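PDB 3PHS: cell wall surface anchor family protein, which forms the minor pilin GBS52 of Streptococcus agalactiae, a cell-wall-anchored pilus subunit whose IgG-like domain mediates adhesion to lung epithelial cells. Local coordinates for residues I42-K53 / Q75-Q86; P168-H176 / R195-Y204. All blocks are in the same frame, centred on the assembly; numbering follows the deposited sequence.

Interaction 1 (residues 42-53 with 75-86) and interaction 2 (residues 168-176 with 195-204) lie in different parts of the pilin and follow one another along the chain, the first closing before the second opens. Their centres are 27 Å apart and their nearest atoms about 10 Å, so the two do not touch. In interaction 1, at the border of a four-stranded antiparallel sheet, residues 79-83 pair with 46-50 in a regular ladder, and the pairing becomes irregular where the chain turns at Gln77. Interaction 2, within the prealbumin-like domain, joins a small hairpin, and Ile169 ahead of it, to the end of strand 193-200 and the start of 202-210 through a single backbone bridge, apolar side chains and two waters.

Interaction 1. Residues I42-K53 / Q75-Q86; sequences IEGVLYQLYQLK and QAQQVFEATTNQ
Thr84 meets the start of the 42-53 segment with every atom of its side chain. Thr84 CB lies against Ile42 O at 3.3 Å. From there Thr84 OG1, set between the backbone N and the carbonyl carbon (chi1 61°), donates to Ile42 O at 2.7 Å and accepts from Val45 N at 2.9 Å; two bonds grip this buried hydroxyl and fix its rotation. The methyl Thr84 CG2 reaches the edge of the Tyr47 ring, 3.8 Å from CE1, while Tyr47 OH is hydrogen-bonded to His19 ND1. The Thr84 backbone completes the grip, its O taking Gly44 N and its N giving to Val45 O.

Beyond this point Tyr47 and Leu49 form hydrogen-bonded pairs with Ala82 and Phe80. On the face carrying Tyr50, Val79 lies alongside the tyrosine and lays CG1 over its ring, 4.0 Å from the centroid in a CH-pi contact, with Ala76 CB at the ring edge. At the far end Gln51 and Gln78 run side by side, amide planes 49° apart, and Gln78 NE2 donates to Gln51 OE1 at 3.0 Å. Strand 98-106 takes the other edge of strand 46-52, leaving 76-83 outermost within the chain: an antiparallel edge-strand pair, consistent with the Ig-like fold described for this pilin.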
loop_
_atom_site.group_PDB
_atom_site.type_symbol
_atom_site.label_atom_id
_atom_site.label_comp_id
_atom_site.label_asym_id
_atom_site.label_seq_id
_atom_site.Cartn_x
_atom_site.Cartn_y
_atom_site.Cartn_z
ATOM N N ILE A 42 10.987 -1.179 -14.319
ATOM C CA ILE A 42 10.284 -2.325 -13.767
ATOM C C ILE A 42 9.368 -2.888 -14.834
ATOM O O ILE A 42 8.522 -2.175 -15.379
ATOM C CB ILE A 42 9.434 -1.976 -12.515
ATOM C CG1 ILE A 42 10.263 -1.204 -11.471
ATOM C CG2 ILE A 42 8.790 -3.270 -11.927
ATOM C CD1 ILE A 42 11.497 -1.964 -10.946
ATOM N N GLU A 43 9.502 -4.187 -15.089
ATOM C CA GLU A 43 8.618 -4.864 -16.039
ATOM C C GLU A 43 7.395 -5.456 -15.311
ATOM O O GLU A 43 7.475 -5.818 -14.115
ATOM C CB GLU A 43 9.413 -5.952 -16.798
ATOM C CG GLU A 43 8.639 -6.677 -17.925
ATOM C CD GLU A 43 7.744 -7.813 -17.420
ATOM O OE1 GLU A 43 6.743 -8.146 -18.101
ATOM O OE2 GLU A 43 8.016 -8.366 -16.331
ATOM N N GLY A 44 6.282 -5.582 -16.028
ATOM C CA GLY A 44 5.107 -6.312 -15.519
ATOM C C GLY A 44 4.099 -5.500 -14.718
ATOM O O GLY A 44 3.150 -6.065 -14.151
ATOM N N VAL A 45 4.284 -4.181 -14.661
ATOM C CA VAL A 45 3.351 -3.310 -13.941
ATOM C C VAL A 45 2.184 -2.974 -14.859
ATOM O O VAL A 45 2.381 -2.527 -16.009
ATOM C CB VAL A 45 4.017 -1.994 -13.384
ATOM C CG1 VAL A 45 2.992 -1.110 -12.626
ATOM C CG2 VAL A 45 5.199 -2.317 -12.453
ATOM N N LEU A 46 0.975 -3.227 -14.358
ATOM C CA LEU A 46 -0.243 -2.969 -15.115
ATOM C C LEU A 46 -0.713 -1.540 -14.930
ATOM O O LEU A 46 -1.032 -1.127 -13.810
ATOM C CB LEU A 46 -1.343 -3.959 -14.693
ATOM C CG LEU A 46 -2.722 -3.831 -15.336
ATOM C CD1 LEU A 46 -2.624 -3.724 -16.857
ATOM C CD2 LEU A 46 -3.527 -5.059 -14.932
ATOM N N TYR A 47 -0.728 -0.791 -16.035
ATOM C CA TYR A 47 -1.304 0.564 -16.071
ATOM C C TYR A 47 -2.657 0.561 -16.780
ATOM O O TYR A 47 -2.849 -0.130 -17.796
ATOM C CB TYR A 47 -0.333 1.561 -16.753
ATOM C CG TYR A 47 0.725 2.041 -15.792
ATOM C CD1 TYR A 47 1.939 1.363 -15.659
ATOM C CD2 TYR A 47 0.492 3.139 -14.966
ATOM C CE1 TYR A 47 2.903 1.797 -14.748
ATOM C CE2 TYR A 47 1.450 3.564 -14.034
ATOM C CZ TYR A 47 2.651 2.891 -13.943
ATOM O OH TYR A 47 3.596 3.324 -13.028
ATOM N N GLN A 48 -3.602 1.300 -16.214
ATOM C CA GLN A 48 -4.869 1.524 -16.878
ATOM C C GLN A 48 -5.077 3.008 -17.083
ATOM O O GLN A 48 -4.769 3.807 -16.203
ATOM C CB GLN A 48 -6.011 0.920 -16.072
ATOM C CG GLN A 48 -5.862 -0.561 -16.011
ATOM C CD GLN A 48 -6.944 -1.259 -15.245
ATOM O OE1 GLN A 48 -7.085 -2.484 -15.366
ATOM N NE2 GLN A 48 -7.711 -0.517 -14.456
ATOM N N LEU A 49 -5.642 3.347 -18.242
ATOM C CA LEU A 49 -5.947 4.725 -18.592
ATOM C C LEU A 49 -7.439 4.850 -18.867
ATOM O O LEU A 49 -7.971 4.131 -19.712
ATOM C CB LEU A 49 -5.093 5.172 -19.797
ATOM C CG LEU A 49 -3.676 5.739 -19.582
ATOM C CD1 LEU A 49 -3.730 7.134 -19.024
ATOM C CD2 LEU A 49 -2.758 4.882 -18.708
ATOM N N TYR A 50 -8.100 5.756 -18.140
ATOM C CA TYR A 50 -9.549 5.966 -18.221
ATOM C C TYR A 50 -9.811 7.270 -18.962
ATOM O O TYR A 50 -9.395 8.340 -18.519
ATOM C CB TYR A 50 -10.165 5.969 -16.824
ATOM C CG TYR A 50 -10.114 4.588 -16.217
ATOM C CD1 TYR A 50 -8.947 4.110 -15.612
ATOM C CD2 TYR A 50 -11.202 3.729 -16.331
ATOM C CE1 TYR A 50 -8.893 2.819 -15.080
ATOM C CE2 TYR A 50 -11.156 2.435 -15.813
ATOM C CZ TYR A 50 -10.010 1.999 -15.178
ATOM O OH TYR A 50 -9.985 0.720 -14.699
ATOM N N GLN A 51 -10.438 7.155 -20.129
ATOM C CA GLN A 51 -10.779 8.324 -20.937
ATOM C C GLN A 51 -11.955 9.074 -20.293
ATOM O O GLN A 51 -13.050 8.521 -20.175
ATOM C CB GLN A 51 -11.187 7.833 -22.318
ATOM C CG GLN A 51 -11.269 8.857 -23.416
ATOM C CD GLN A 51 -11.622 8.123 -24.704
ATOM O OE1 GLN A 51 -10.750 7.789 -25.501
ATOM N NE2 GLN A 51 -12.869 7.765 -24.842
ATOM N N LEU A 52 -11.734 10.323 -19.886
ATOM C CA LEU A 52 -12.797 11.101 -19.226
ATOM C C LEU A 52 -13.951 11.417 -20.175
ATOM O O LEU A 52 -13.732 11.640 -21.362
ATOM C CB LEU A 52 -12.255 12.405 -18.630
ATOM C CG LEU A 52 -11.735 12.337 -17.197
ATOM C CD1 LEU A 52 -10.554 11.357 -17.079
ATOM C CD2 LEU A 52 -11.353 13.721 -16.707
ATOM N N LYS A 53 -15.167 11.390 -19.636
ATOM C CA LYS A 53 -16.355 11.833 -20.378
ATOM C C LYS A 53 -16.654 13.297 -20.122
ATOM O O LYS A 53 -17.265 13.957 -20.957
ATOM C CB LYS A 53 -17.574 10.990 -19.994
ATOM C CG LYS A 53 -17.472 9.533 -20.410
ATOM C CD LYS A 53 -18.784 8.774 -20.156
ATOM C CE LYS A 53 -19.578 8.544 -21.439
ATOM N NZ LYS A 53 -19.770 9.773 -22.288
ATOM N N GLN A 75 -17.540 5.870 -14.978
ATOM C CA GLN A 75 -17.430 7.275 -15.383
ATOM C C GLN A 75 -16.612 7.535 -16.661
ATOM O O GLN A 75 -16.647 8.646 -17.190
ATOM C CB GLN A 75 -16.916 8.141 -14.217
ATOM C CG GLN A 75 -17.901 8.184 -13.057
ATOM C CD GLN A 75 -17.623 9.260 -12.031
ATOM O OE1 GLN A 75 -17.074 10.331 -12.335
ATOM N NE2 GLN A 75 -18.047 8.998 -10.799
ATOM N N ALA A 76 -15.864 6.536 -17.134
ATOM C CA ALA A 76 -15.009 6.676 -18.319
ATOM C C ALA A 76 -15.755 6.408 -19.640
ATOM O O ALA A 76 -16.801 5.763 -19.632
ATOM C CB ALA A 76 -13.779 5.755 -18.207
ATOM N N GLN A 77 -15.199 6.909 -20.750
ATOM C CA GLN A 77 -15.735 6.704 -22.120
ATOM C C GLN A 77 -15.160 5.471 -22.818
ATOM O O GLN A 77 -15.909 4.751 -23.477
ATOM C CB GLN A 77 -15.503 7.946 -22.998
ATOM C CG GLN A 77 -15.951 7.820 -24.472
ATOM C CD GLN A 77 -17.242 8.576 -24.797
ATOM O OE1 GLN A 77 -17.346 9.803 -24.581
ATOM N NE2 GLN A 77 -18.232 7.850 -25.338
ATOM N N GLN A 78 -13.833 5.303 -22.747
ATOM C CA GLN A 78 -13.061 4.153 -23.224
ATOM C C GLN A 78 -12.027 3.881 -22.100
ATOM O O GLN A 78 -11.675 4.793 -21.345
ATOM C CB GLN A 78 -12.290 4.452 -24.525
ATOM C CG GLN A 78 -13.070 4.306 -25.855
ATOM C CD GLN A 78 -12.164 4.355 -27.086
ATOM O OE1 GLN A 78 -12.045 3.373 -27.811
ATOM N NE2 GLN A 78 -11.527 5.493 -27.322
ATOM N N VAL A 79 -11.577 2.637 -21.985
ATOM C CA VAL A 79 -10.554 2.244 -21.014
ATOM C C VAL A 79 -9.444 1.512 -21.783
ATOM O O VAL A 79 -9.724 0.714 -22.685
ATOM C CB VAL A 79 -11.143 1.320 -19.909
ATOM C CG1 VAL A 79 -10.068 0.890 -18.892
ATOM C CG2 VAL A 79 -12.327 1.993 -19.197
ATOM N N PHE A 80 -8.190 1.799 -21.441
ATOM C CA PHE A 80 -7.049 1.190 -22.121
ATOM C C PHE A 80 -6.128 0.613 -21.068
ATOM O O PHE A 80 -6.014 1.191 -19.993
ATOM C CB PHE A 80 -6.271 2.238 -22.904
ATOM C CG PHE A 80 -7.085 2.930 -23.974
ATOM C CD1 PHE A 80 -7.965 3.951 -23.635
ATOM C CD2 PHE A 80 -6.940 2.570 -25.307
ATOM C CE1 PHE A 80 -8.734 4.598 -24.625
ATOM C CE2 PHE A 80 -7.693 3.223 -26.305
ATOM C CZ PHE A 80 -8.594 4.228 -25.944
ATOM N N GLU A 81 -5.479 -0.504 -21.378
ATOM C CA GLU A 81 -4.487 -1.095 -20.457
ATOM C C GLU A 81 -3.181 -1.394 -21.174
ATOM O O GLU A 81 -3.166 -1.723 -22.388
ATOM C CB GLU A 81 -5.007 -2.373 -19.756
ATOM C CG GLU A 81 -5.215 -3.607 -20.654
ATOM C CD GLU A 81 -4.657 -4.953 -20.089
ATOM O OE1 GLU A 81 -5.075 -5.353 -18.951
ATOM O OE2 GLU A 81 -3.829 -5.628 -20.818
ATOM N N ALA A 82 -2.082 -1.315 -20.428
ATOM C CA ALA A 82 -0.793 -1.770 -20.934
ATOM C C ALA A 82 0.068 -2.185 -19.780
ATOM O O ALA A 82 -0.010 -1.603 -18.691
ATOM C CB ALA A 82 -0.067 -0.675 -21.777
ATOM N N THR A 83 0.883 -3.190 -20.034
ATOM C CA THR A 83 1.836 -3.686 -19.044
ATOM C C THR A 83 3.239 -3.199 -19.378
ATOM O O THR A 83 3.690 -3.329 -20.520
ATOM C CB THR A 83 1.810 -5.220 -19.045
ATOM O OG1 THR A 83 0.487 -5.664 -18.717
ATOM C CG2 THR A 83 2.805 -5.778 -18.056
ATOM N N THR A 84 3.951 -2.668 -18.391
ATOM C CA THR A 84 5.339 -2.235 -18.635
ATOM C C THR A 84 6.226 -3.356 -19.173
ATOM O O THR A 84 6.155 -4.503 -18.730
ATOM C CB THR A 84 5.995 -1.610 -17.392
ATOM O OG1 THR A 84 6.022 -2.593 -16.343
ATOM C CG2 THR A 84 5.210 -0.357 -16.944
ATOM N N ASN A 85 7.049 -3.003 -20.156
ATOM C CA ASN A 85 7.927 -3.941 -20.825
ATOM C C ASN A 85 9.342 -3.947 -20.229
ATOM O O ASN A 85 9.562 -3.429 -19.120
ATOM C CB ASN A 85 7.915 -3.692 -22.355
ATOM C CG ASN A 85 8.471 -2.315 -22.751
ATOM O OD1 ASN A 85 8.164 -1.805 -23.838
ATOM N ND2 ASN A 85 9.275 -1.717 -21.891
ATOM N N GLN A 86 10.298 -4.533 -20.955
ATOM C CA GLN A 86 11.684 -4.642 -20.477
ATOM C C GLN A 86 12.408 -3.294 -20.247
ATOM O O GLN A 86 13.408 -3.221 -19.521
ATOM C CB GLN A 86 12.495 -5.564 -21.403
ATOM C CG GLN A 86 11.940 -6.993 -21.450
ATOM C CD GLN A 86 12.986 -8.034 -21.850
ATOM O OE1 GLN A 86 13.153 -9.037 -21.164
ATOM N NE2 GLN A 86 13.682 -7.799 -22.964
HETATM O O HOH W 1 6.358 -7.345 -20.602
HETATM O O HOH W 2 -16.015 11.424 -16.824
#

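Interaction 2. Residues P168-H176 / R195-Y204; sequences PIRVKNGVH and RISGLIHGDY
Ile169 points its CD1 methyl at the edge of the Tyr204 ring, close to the ring plane and 3.3 Å from CD2, the two side chains crossing at about a right angle. The other branch, Ile169 CG2, rests above one face of the His176 imidazole, offset toward its rim, and meets Leu199 CD2 at 4.1 Å. That leucine methyl also packs on His176 CB. Farther along, Val171 sets CG2 against Ile196 CG2 at 3.8 Å; both residues also touch Leu186.

The backbone joins beside these apolar groups. Residues Lys172 to Val175 make a type I' turn, and the hairpin it closes is bridged to the second segment at Val175 and Ser197: Ser197 N donates to Gly174 O at 3.0 Å, and His176 N donates to Ser197 O at 3.1 Å. Because a chi1 of 176° swings CG away from the backbone N, the His176 ring passes Gly198 O, which lies near its plane at the edge. One water links His176 ND1, Ile200 N and the Tyr204 hydroxyl; another donates to both His176 O and Gly198 O. Tyr204 OH donates to Ile200 O at 2.6 Å, on a lone pair of that carbonyl, which together with the water fixes the outer end of the ring. Leu160 of strand 157-162 touches both Leu199 and Tyr204, while Arg112 makes a cation-pi contact with the tyrosine.

Aliphatic groups of Ile169, Val171, Ile196 and Leu199, with the Tyr204 ring edge, thus make the apolar side of the contact. The two backbone bonds probably set the position of the hairpin, while the apolar contacts and water bridges hold the His176 side, with no ion pair between the segments.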
loop_
_atom_site.group_PDB
_atom_site.type_symbol
_atom_site.label_atom_id
_atom_site.label_comp_id
_atom_site.label_asym_id
_atom_site.label_seq_id
_atom_site.Cartn_x
_atom_site.Cartn_y
_atom_site.Cartn_z
ATOM N N PRO A 168 -5.024 -8.493 3.528
ATOM C CA PRO A 168 -3.848 -8.596 4.391
ATOM C C PRO A 168 -2.543 -8.720 3.612
ATOM O O PRO A 168 -2.506 -9.374 2.568
ATOM C CB PRO A 168 -4.094 -9.882 5.204
ATOM C CG PRO A 168 -5.515 -10.279 4.966
ATOM C CD PRO A 168 -5.974 -9.612 3.714
ATOM N N ILE A 169 -1.492 -8.088 4.137
ATOM C CA ILE A 169 -0.123 -8.185 3.626
ATOM C C ILE A 169 0.478 -9.502 4.097
ATOM O O ILE A 169 0.379 -9.837 5.276
ATOM C CB ILE A 169 0.722 -6.979 4.144
ATOM C CG1 ILE A 169 0.298 -5.710 3.409
ATOM C CG2 ILE A 169 2.233 -7.200 3.991
ATOM C CD1 ILE A 169 0.254 -4.517 4.282
ATOM N N ARG A 170 1.108 -10.238 3.184
ATOM C CA ARG A 170 1.669 -11.551 3.529
ATOM C C ARG A 170 3.180 -11.489 3.744
ATOM O O ARG A 170 3.856 -10.614 3.201
ATOM C CB ARG A 170 1.245 -12.603 2.490
ATOM C CG ARG A 170 -0.286 -12.672 2.371
ATOM C CD ARG A 170 -0.826 -13.736 1.420
ATOM N NE ARG A 170 -0.649 -13.362 0.016
ATOM C CZ ARG A 170 0.145 -14.006 -0.838
ATOM N NH1 ARG A 170 0.844 -15.063 -0.434
ATOM N NH2 ARG A 170 0.251 -13.589 -2.096
ATOM N N VAL A 171 3.705 -12.402 4.559
ATOM C CA VAL A 171 5.093 -12.332 5.015
ATOM C C VAL A 171 5.751 -13.715 4.910
ATOM O O VAL A 171 5.102 -14.726 5.172
ATOM C CB VAL A 171 5.168 -11.786 6.489
ATOM C CG1 VAL A 171 6.591 -11.773 7.018
ATOM C CG2 VAL A 171 4.539 -10.373 6.586
ATOM N N LYS A 172 7.020 -13.731 4.512
ATOM C CA LYS A 172 7.833 -14.947 4.371
ATOM C C LYS A 172 9.302 -14.558 4.631
ATOM O O LYS A 172 9.746 -13.503 4.199
ATOM C CB LYS A 172 7.651 -15.512 2.944
ATOM C CG LYS A 172 8.359 -16.848 2.592
ATOM C CD LYS A 172 8.116 -17.160 1.100
ATOM C CE LYS A 172 9.126 -18.148 0.522
ATOM N NZ LYS A 172 8.687 -18.642 -0.815
ATOM N N ASN A 173 10.071 -15.397 5.323
ATOM C CA ASN A 173 11.471 -15.042 5.657
ATOM C C ASN A 173 11.570 -13.720 6.457
ATOM O O ASN A 173 12.551 -12.965 6.316
ATOM C CB ASN A 173 12.364 -14.970 4.387
ATOM C CG ASN A 173 12.499 -16.318 3.662
ATOM O OD1 ASN A 173 12.523 -16.381 2.420
ATOM N ND2 ASN A 173 12.592 -17.394 4.431
ATOM N N GLY A 174 10.546 -13.441 7.273
ATOM C CA GLY A 174 10.453 -12.184 8.053
ATOM C C GLY A 174 10.322 -10.923 7.208
ATOM O O GLY A 174 10.603 -9.805 7.667
ATOM N N VAL A 175 9.895 -11.111 5.964
ATOM C CA VAL A 175 9.848 -10.038 4.993
ATOM C C VAL A 175 8.497 -10.052 4.277
ATOM O O VAL A 175 7.941 -11.109 4.026
ATOM C CB VAL A 175 11.001 -10.215 3.944
ATOM C CG1 VAL A 175 10.959 -9.141 2.925
ATOM C CG2 VAL A 175 12.371 -10.215 4.634
ATOM N N HIS A 176 7.983 -8.872 3.944
ATOM C CA HIS A 176 6.825 -8.781 3.081
ATOM C C HIS A 176 7.125 -9.537 1.770
ATOM O O HIS A 176 8.160 -9.304 1.110
ATOM C CB HIS A 176 6.449 -7.324 2.829
ATOM C CG HIS A 176 5.312 -7.159 1.871
ATOM N ND1 HIS A 176 5.082 -5.988 1.178
ATOM C CD2 HIS A 176 4.346 -8.025 1.484
ATOM C CE1 HIS A 176 4.028 -6.147 0.397
ATOM N NE2 HIS A 176 3.568 -7.376 0.557
ATOM N N ARG A 195 8.614 -9.230 13.798
ATOM C CA ARG A 195 9.445 -8.291 13.027
ATOM C C ARG A 195 9.219 -8.517 11.541
ATOM O O ARG A 195 9.242 -9.658 11.071
ATOM C CB ARG A 195 10.930 -8.446 13.344
ATOM C CG ARG A 195 11.303 -8.128 14.784
ATOM C CD ARG A 195 12.776 -8.402 15.053
ATOM N NE ARG A 195 13.147 -8.100 16.445
ATOM C CZ ARG A 195 13.044 -8.959 17.458
ATOM N NH1 ARG A 195 12.571 -10.187 17.252
ATOM N NH2 ARG A 195 13.416 -8.591 18.681
ATOM N N ILE A 196 8.958 -7.439 10.811
ATOM C CA ILE A 196 8.668 -7.549 9.373
ATOM C C ILE A 196 9.501 -6.470 8.677
ATOM O O ILE A 196 9.333 -5.308 8.962
ATOM C CB ILE A 196 7.161 -7.332 9.050
ATOM C CG1 ILE A 196 6.247 -8.307 9.832
ATOM C CG2 ILE A 196 6.903 -7.504 7.539
ATOM C CD1 ILE A 196 4.761 -7.890 9.842
ATOM N N SER A 197 10.402 -6.853 7.779
ATOM C CA SER A 197 11.136 -5.836 7.018
ATOM C C SER A 197 10.604 -5.846 5.579
ATOM O O SER A 197 9.729 -6.636 5.250
ATOM C CB SER A 197 12.641 -6.077 7.078
ATOM O OG SER A 197 12.938 -7.356 6.567
ATOM N N GLY A 198 11.111 -4.948 4.747
ATOM C CA GLY A 198 10.725 -4.925 3.340
ATOM C C GLY A 198 9.317 -4.368 3.137
ATOM O O GLY A 198 8.645 -4.729 2.161
ATOM N N LEU A 199 8.858 -3.519 4.062
ATOM C CA LEU A 199 7.572 -2.823 3.894
ATOM C C LEU A 199 7.813 -1.460 3.262
ATOM O O LEU A 199 8.570 -0.647 3.785
ATOM C CB LEU A 199 6.830 -2.644 5.231
ATOM C CG LEU A 199 6.350 -3.966 5.874
ATOM C CD1 LEU A 199 6.092 -3.787 7.363
ATOM C CD2 LEU A 199 5.124 -4.530 5.170
ATOM N N ILE A 200 7.146 -1.191 2.143
ATOM C CA ILE A 200 7.314 0.117 1.533
ATOM C C ILE A 200 6.804 1.158 2.513
ATOM O O ILE A 200 5.761 0.957 3.160
ATOM C CB ILE A 200 6.594 0.230 0.171
ATOM C CG1 ILE A 200 7.165 -0.811 -0.789
ATOM C CG2 ILE A 200 6.745 1.677 -0.384
ATOM C CD1 ILE A 200 6.422 -0.913 -2.143
ATOM N N HIS A 201 7.530 2.264 2.636
ATOM C CA HIS A 201 7.162 3.310 3.595
ATOM C C HIS A 201 5.736 3.840 3.372
ATOM O O HIS A 201 5.261 3.958 2.227
ATOM C CB HIS A 201 8.221 4.428 3.657
ATOM C CG HIS A 201 8.330 5.259 2.410
ATOM N ND1 HIS A 201 7.618 6.427 2.233
ATOM C CD2 HIS A 201 9.081 5.104 1.295
ATOM C CE1 HIS A 201 7.915 6.948 1.054
ATOM N NE2 HIS A 201 8.808 6.171 0.468
ATOM N N GLY A 202 5.045 4.120 4.476
ATOM C CA GLY A 202 3.626 4.509 4.425
ATOM C C GLY A 202 2.853 3.999 5.620
ATOM O O GLY A 202 3.444 3.505 6.594
ATOM N N ASP A 203 1.526 4.076 5.540
ATOM C CA ASP A 203 0.676 3.786 6.699
ATOM C C ASP A 203 0.045 2.415 6.632
ATOM O O ASP A 203 -0.488 2.001 5.587
ATOM C CB ASP A 203 -0.403 4.873 6.851
ATOM C CG ASP A 203 0.182 6.231 7.185
ATOM O OD1 ASP A 203 1.347 6.295 7.644
ATOM O OD2 ASP A 203 -0.545 7.239 6.977
ATOM N N TYR A 204 0.113 1.703 7.752
ATOM C CA TYR A 204 -0.391 0.346 7.851
ATOM C C TYR A 204 -1.242 0.188 9.105
ATOM O O TYR A 204 -1.277 1.066 9.960
ATOM C CB TYR A 204 0.777 -0.674 7.882
ATOM C CG TYR A 204 1.599 -0.698 6.610
ATOM C CD1 TYR A 204 2.579 0.255 6.375
ATOM C CD2 TYR A 204 1.371 -1.668 5.627
ATOM C CE1 TYR A 204 3.333 0.247 5.187
ATOM C CE2 TYR A 204 2.128 -1.692 4.424
ATOM C CZ TYR A 204 3.099 -0.728 4.225
ATOM O OH TYR A 204 3.825 -0.730 3.056
HETATM O O HOH W 3 4.929 -2.870 1.419
HETATM O O HOH W 4 9.683 -7.088 0.974
#